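Local coordinates for protein mandalate racemase/muconate lactonizing enzyme (Unidentified, PDB 4E4U) that is a putative member of the mandelate racemase/muconate lactonizing enzyme family of the enolase superfamily, probably acting on a carboxylate substrate that has not been identified, at residues V4-H9 with I24-K29; D32-V37 with W102-K107. One frame throughout, in Å; residues are numbered along the deposited sequence.

Interaction 1 (V4-H9 with I24-K29)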
loop_
_atom_site.group_PDB
_atom_site.type_symbol
_atom_site.label_atom_id
_atom_site.label_comp_id
_atom_site.label_asym_id
_atom_site.label_seq_id
_atom_site.Cartn_x
_atom_site.Cartn_y
_atom_site.Cartn_z
ATOM N N VAL A 4 39.272 -1.518 33.655
ATOM C CA VAL A 4 39.725 -2.585 34.542
ATOM C C VAL A 4 38.820 -2.823 35.746
ATOM O O VAL A 4 38.946 -3.846 36.419
ATOM C CB VAL A 4 41.182 -2.369 35.024
ATOM C CG1 VAL A 4 42.139 -2.372 33.843
ATOM C CG2 VAL A 4 41.310 -1.071 35.829
ATOM N N SER A 5 37.906 -1.898 36.024
ATOM C CA SER A 5 37.045 -2.063 37.193
ATOM C C SER A 5 35.727 -1.308 37.102
ATOM O O SER A 5 35.604 -0.320 36.374
ATOM C CB SER A 5 37.779 -1.657 38.472
ATOM O OG SER A 5 38.048 -0.272 38.479
ATOM N N LEU A 6 34.761 -1.794 37.877
ATOM C CA LEU A 6 33.420 -1.243 37.951
ATOM C C LEU A 6 32.998 -1.130 39.409
ATOM O O LEU A 6 33.278 -2.025 40.211
ATOM C CB LEU A 6 32.441 -2.186 37.246
ATOM C CG LEU A 6 30.977 -2.068 37.691
ATOM C CD1 LEU A 6 30.350 -0.842 37.080
ATOM C CD2 LEU A 6 30.181 -3.325 37.366
ATOM N N GLU A 7 32.320 -0.035 39.741
ATOM C CA GLU A 7 31.574 0.078 40.992
ATOM C C GLU A 7 30.141 0.438 40.650
ATOM O O GLU A 7 29.904 1.305 39.804
ATOM C CB GLU A 7 32.126 1.199 41.868
ATOM C CG GLU A 7 33.533 1.022 42.382
ATOM C CD GLU A 7 33.984 2.231 43.195
ATOM O OE1 GLU A 7 33.166 3.157 43.399
ATOM O OE2 GLU A 7 35.154 2.263 43.627
ATOM N N THR A 8 29.188 -0.202 41.321
ATOM C CA THR A 8 27.778 0.133 41.160
ATOM C C THR A 8 27.267 0.807 42.424
ATOM O O THR A 8 27.512 0.328 43.532
ATOM C CB THR A 8 26.949 -1.125 40.885
ATOM O OG1 THR A 8 27.382 -1.704 39.651
ATOM C CG2 THR A 8 25.461 -0.792 40.799
ATOM N N HIS A 9 26.573 1.925 42.255
ATOM C CA HIS A 9 26.010 2.655 43.379
ATOM C C HIS A 9 24.542 2.921 43.108
ATOM O O HIS A 9 24.206 3.701 42.218
ATOM C CB HIS A 9 26.757 3.973 43.592
ATOM C CG HIS A 9 28.211 3.790 43.894
ATOM N ND1 HIS A 9 28.674 3.489 45.155
ATOM C CD2 HIS A 9 29.303 3.851 43.095
ATOM C CE1 HIS A 9 29.989 3.366 45.122
ATOM N NE2 HIS A 9 30.395 3.582 43.881
ATOM N N ILE A 24 20.459 4.400 39.554
ATOM C CA ILE A 24 21.480 3.376 39.392
ATOM C C ILE A 24 22.697 3.954 38.687
ATOM O O ILE A 24 22.643 4.232 37.486
ATOM C CB ILE A 24 20.948 2.189 38.563
ATOM C CG1 ILE A 24 19.664 1.626 39.178
ATOM C CG2 ILE A 24 22.009 1.109 38.455
ATOM C CD1 ILE A 24 18.964 0.602 38.292
ATOM N N PHE A 25 23.793 4.125 39.423
ATOM C CA PHE A 25 25.013 4.680 38.845
ATOM C C PHE A 25 26.085 3.615 38.699
ATOM O O PHE A 25 26.183 2.705 39.523
ATOM C CB PHE A 25 25.564 5.822 39.708
ATOM C CG PHE A 25 24.606 6.965 39.897
ATOM C CD1 PHE A 25 24.144 7.697 38.811
ATOM C CD2 PHE A 25 24.183 7.324 41.172
ATOM C CE1 PHE A 25 23.264 8.756 38.993
ATOM C CE2 PHE A 25 23.313 8.379 41.355
ATOM C CZ PHE A 25 22.847 9.094 40.267
ATOM N N VAL A 26 26.899 3.742 37.657
ATOM C CA VAL A 26 28.083 2.905 37.513
ATOM C C VAL A 26 29.318 3.786 37.362
ATOM O O VAL A 26 29.270 4.839 36.711
ATOM C CB VAL A 26 27.958 1.941 36.309
ATOM C CG1 VAL A 26 26.897 0.882 36.589
ATOM C CG2 VAL A 26 27.643 2.707 35.022
ATOM N N LYS A 27 30.411 3.374 37.998
ATOM C CA LYS A 27 31.689 4.068 37.870
ATOM C C LYS A 27 32.729 3.113 37.302
ATOM O O LYS A 27 32.940 2.024 37.837
ATOM C CB LYS A 27 32.144 4.636 39.219
ATOM C CG LYS A 27 31.320 5.829 39.684
ATOM C CD LYS A 27 31.796 6.373 41.036
ATOM C CE LYS A 27 33.203 6.955 40.963
ATOM N NZ LYS A 27 33.674 7.474 42.272
ATOM N N LEU A 28 33.353 3.515 36.198
ATOM C CA LEU A 28 34.391 2.716 35.558
ATOM C C LEU A 28 35.744 3.355 35.769
ATOM O O LEU A 28 35.863 4.582 35.794
ATOM C CB LEU A 28 34.141 2.626 34.055
ATOM C CG LEU A 28 32.787 2.084 33.614
ATOM C CD1 LEU A 28 32.722 2.030 32.096
ATOM C CD2 LEU A 28 32.562 0.707 34.222
ATOM N N LYS A 29 36.776 2.533 35.910
ATOM C CA LYS A 29 38.133 3.056 35.957
ATOM C C LYS A 29 38.991 2.343 34.922
ATOM O O LYS A 29 38.818 1.143 34.671
ATOM C CB LYS A 29 38.739 2.919 37.357
ATOM C CG LYS A 29 39.878 3.900 37.626
ATOM C CD LYS A 29 40.267 3.933 39.098
ATOM C CE LYS A 29 41.064 5.193 39.428
ATOM N NZ LYS A 29 42.354 4.884 40.102
HETATM O O HOH W 1 33.936 5.634 44.197
#
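E7 and K27 face each other as a hydrogen-bonded antiparallel pair: E7 N reaches K27 O at 2.9 Å, and K27 N returns to E7 O at 2.8 Å. H9 and F25 exchange a second such pair of bonds. At the other end the pattern is stretched by a classic beta bulge, in which V4 and S5 both face K29. V4 N donates to K29 O at 2.9 Å, almost straight at 170°, whereas the bond from S5 N to the same oxygen is weak at 3.5 Å.

E7, H9 and K27 share one face of the sheet. E7 OE1 takes the N-H of H9 NE2 at 2.8 Å on its anti side, the oxygen sitting at the edge of the imidazole and in its plane. The ring is carried there because CG of H9 lies beside its own backbone N (chi1 -61°). A bridging water donates to E7 OE1 and accepts from K27 NZ, whose chain bends at chi3 (65°). The CD of K27 lies 4.1 Å from H9 CD2, while M372 and V375 of helix 372-377 touch the H9 side chain.

On the other face, CD1 of L6 meets V26 CB at 3.7 Å and also packs on L28 CD2, and T8 stands alongside V26. Helix 47-61 lies against L6 and T8, and helix 88-109 against L28.

The two strands thus form a beta hairpin whose L6/V26/L28 face is mainly apolar, while the other carries the E7-H9-K27 polar cluster. E7 OE1 and K27 NZ are 4.5 Å apart, so their attraction is probably relayed by the water; the carboxylate would tend to favour a protonated imidazole, the lysine nearby to oppose it.

Interaction 2 (D32-V37 with W102-K107); sequences DGIEGV and WDIIGK
I34, whose CB is directed toward the helix, opens the contact by setting its CG2 methyl between I104 and K107, 4.0 Å from I104 CG2 and 3.9 Å from K107 CB. I34 and K107 run past each other in opposite directions, so the isoleucine branch meets the aliphatic base of the lysine and not its ammonium.

The CB of E35 leaves the backbone away from the helix, and the residue takes part mainly through its carbonyl. K107 NZ bonds to E35 O at 2.7 Å, coming from above the carbonyl plane. The lysine chain stays extended beyond CG (chi2 -178°, chi3 -171°), which carries the ammonium from the helix to the strand backbone and brings CD and CE alongside the same oxygen.

At G36 the backbone itself is the surface. Its CA is 5.0 Å from D103 CA. With no side chain at G36, I104 CG1 packs directly on its backbone, 3.5 Å from G36 N.

V37 N then donates to D103 OD2 at 3.0 Å, meeting the oxygen's anti lone pair, away from OD1, and V37 CG1 rests near the same oxygen. CG of D103 stands opposite its own backbone N (chi1 -162°), directing the carboxylate to the strand. Its other oxygen, OD1, is bonded by L366 N.

Helix 88-109 is thereby pinned to strand 35-40 by an aspartate and a lysine one turn apart, each gripping a backbone group. The two also form a long salt bridge, which would probably help keep the buried D103 carboxylate ionised.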
loop_
_atom_site.group_PDB
_atom_site.type_symbol
_atom_site.label_atom_id
_atom_site.label_comp_id
_atom_site.label_asym_id
_atom_site.label_seq_id
_atom_site.Cartn_x
_atom_site.Cartn_y
_atom_site.Cartn_z
ATOM N N ASP A 32 44.989 3.281 33.338
ATOM C CA ASP A 32 45.833 4.447 33.603
ATOM C C ASP A 32 45.113 5.529 34.414
ATOM O O ASP A 32 45.508 6.700 34.418
ATOM C CB ASP A 32 46.415 5.013 32.303
ATOM C CG ASP A 32 45.381 5.710 31.452
ATOM O OD1 ASP A 32 44.195 5.696 31.823
ATOM O OD2 ASP A 32 45.746 6.274 30.399
ATOM N N GLY A 33 44.041 5.131 35.085
ATOM C CA GLY A 33 43.460 5.948 36.131
ATOM C C GLY A 33 42.377 6.940 35.748
ATOM O O GLY A 33 42.030 7.797 36.558
ATOM N N ILE A 34 41.838 6.849 34.535
ATOM C CA ILE A 34 40.743 7.741 34.157
ATOM C C ILE A 34 39.421 7.153 34.642
ATOM O O ILE A 34 39.171 5.957 34.479
ATOM C CB ILE A 34 40.695 8.002 32.631
ATOM C CG1 ILE A 34 42.073 8.420 32.112
ATOM C CG2 ILE A 34 39.657 9.072 32.299
ATOM C CD1 ILE A 34 42.055 8.985 30.692
ATOM N N GLU A 35 38.587 7.987 35.256
ATOM C CA GLU A 35 37.307 7.539 35.793
ATOM C C GLU A 35 36.170 8.026 34.921
ATOM O O GLU A 35 36.185 9.169 34.462
ATOM C CB GLU A 35 37.088 8.101 37.196
ATOM C CG GLU A 35 37.999 7.560 38.274
ATOM C CD GLU A 35 37.408 7.774 39.653
ATOM O OE1 GLU A 35 36.925 8.895 39.927
ATOM O OE2 GLU A 35 37.407 6.812 40.449
ATOM N N GLY A 36 35.176 7.168 34.702
ATOM C CA GLY A 36 33.967 7.574 34.007
ATOM C C GLY A 36 32.738 7.170 34.796
ATOM O O GLY A 36 32.752 6.155 35.491
ATOM N N VAL A 37 31.671 7.957 34.693
ATOM C CA VAL A 37 30.435 7.649 35.403
ATOM C C VAL A 37 29.264 7.551 34.424
ATOM O O VAL A 37 29.244 8.229 33.399
ATOM C CB VAL A 37 30.159 8.684 36.524
ATOM C CG1 VAL A 37 29.864 10.061 35.935
ATOM C CG2 VAL A 37 29.030 8.217 37.441
ATOM N N TRP A 102 32.066 6.976 27.263
ATOM C CA TRP A 102 32.167 8.297 26.635
ATOM C C TRP A 102 32.756 9.345 27.578
ATOM O O TRP A 102 33.525 10.208 27.151
ATOM C CB TRP A 102 30.818 8.768 26.078
ATOM C CG TRP A 102 30.516 8.182 24.724
ATOM C CD1 TRP A 102 29.629 7.187 24.440
ATOM C CD2 TRP A 102 31.137 8.539 23.486
ATOM N NE1 TRP A 102 29.640 6.914 23.090
ATOM C CE2 TRP A 102 30.563 7.730 22.475
ATOM C CE3 TRP A 102 32.111 9.473 23.110
ATOM C CZ2 TRP A 102 30.933 7.828 21.134
ATOM C CZ3 TRP A 102 32.481 9.567 21.781
ATOM C CH2 TRP A 102 31.893 8.751 20.809
ATOM N N ASP A 103 32.383 9.279 28.852
ATOM C CA ASP A 103 32.948 10.167 29.863
ATOM C C ASP A 103 34.478 10.040 29.836
ATOM O O ASP A 103 35.197 11.046 29.819
ATOM C CB ASP A 103 32.381 9.785 31.237
ATOM C CG ASP A 103 32.547 10.876 32.281
ATOM O OD1 ASP A 103 32.703 12.070 31.931
ATOM O OD2 ASP A 103 32.506 10.532 33.481
ATOM N N ILE A 104 34.968 8.802 29.820
ATOM C CA ILE A 104 36.402 8.521 29.719
ATOM C C ILE A 104 37.024 8.983 28.392
ATOM O O ILE A 104 38.091 9.596 28.384
ATOM C CB ILE A 104 36.668 7.020 29.975
ATOM C CG1 ILE A 104 36.445 6.709 31.453
ATOM C CG2 ILE A 104 38.073 6.617 29.537
ATOM C CD1 ILE A 104 36.225 5.250 31.731
ATOM N N ILE A 105 36.347 8.711 27.280
ATOM C CA ILE A 105 36.820 9.150 25.969
ATOM C C ILE A 105 37.012 10.673 25.957
ATOM O O ILE A 105 38.051 11.175 25.516
ATOM C CB ILE A 105 35.833 8.728 24.842
ATOM C CG1 ILE A 105 35.750 7.200 24.713
ATOM C CG2 ILE A 105 36.220 9.355 23.507
ATOM C CD1 ILE A 105 34.643 6.740 23.763
ATOM N N GLY A 106 36.015 11.400 26.456
ATOM C CA GLY A 106 36.084 12.851 26.505
ATOM C C GLY A 106 37.190 13.349 27.423
ATOM O O GLY A 106 37.917 14.295 27.096
ATOM N N LYS A 107 37.337 12.712 28.580
ATOM C CA LYS A 107 38.400 13.119 29.494
ATOM C C LYS A 107 39.774 12.888 28.872
ATOM O O LYS A 107 40.671 13.722 29.005
ATOM C CB LYS A 107 38.280 12.387 30.828
ATOM C CG LYS A 107 37.124 12.881 31.693
ATOM C CD LYS A 107 37.089 12.155 33.030
ATOM C CE LYS A 107 35.819 12.491 33.789
ATOM N NZ LYS A 107 35.785 11.807 35.113
#

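How the interactions relate
From the N terminus, strand 3-12 runs out and strand 22-30 returns beside it, so interaction 1 closes a short hairpin loop. A turn then leads into strand 35-40, the third strand of the antiparallel sheet, where interaction 2 begins; its much longer loop ends on helix 88-109 and takes in helices 47-61 and 70-79. The contacts follow in series, neither nesting nor crossing. Their centres are about 12 Å apart, and strand 22-30 links them directly, with L28 N probably hydrogen-bonded to G36 O. Together they join the three-stranded sheet to helix 88-109 within the N-terminal domain, the capping domain of enolase-superfamily enzymes.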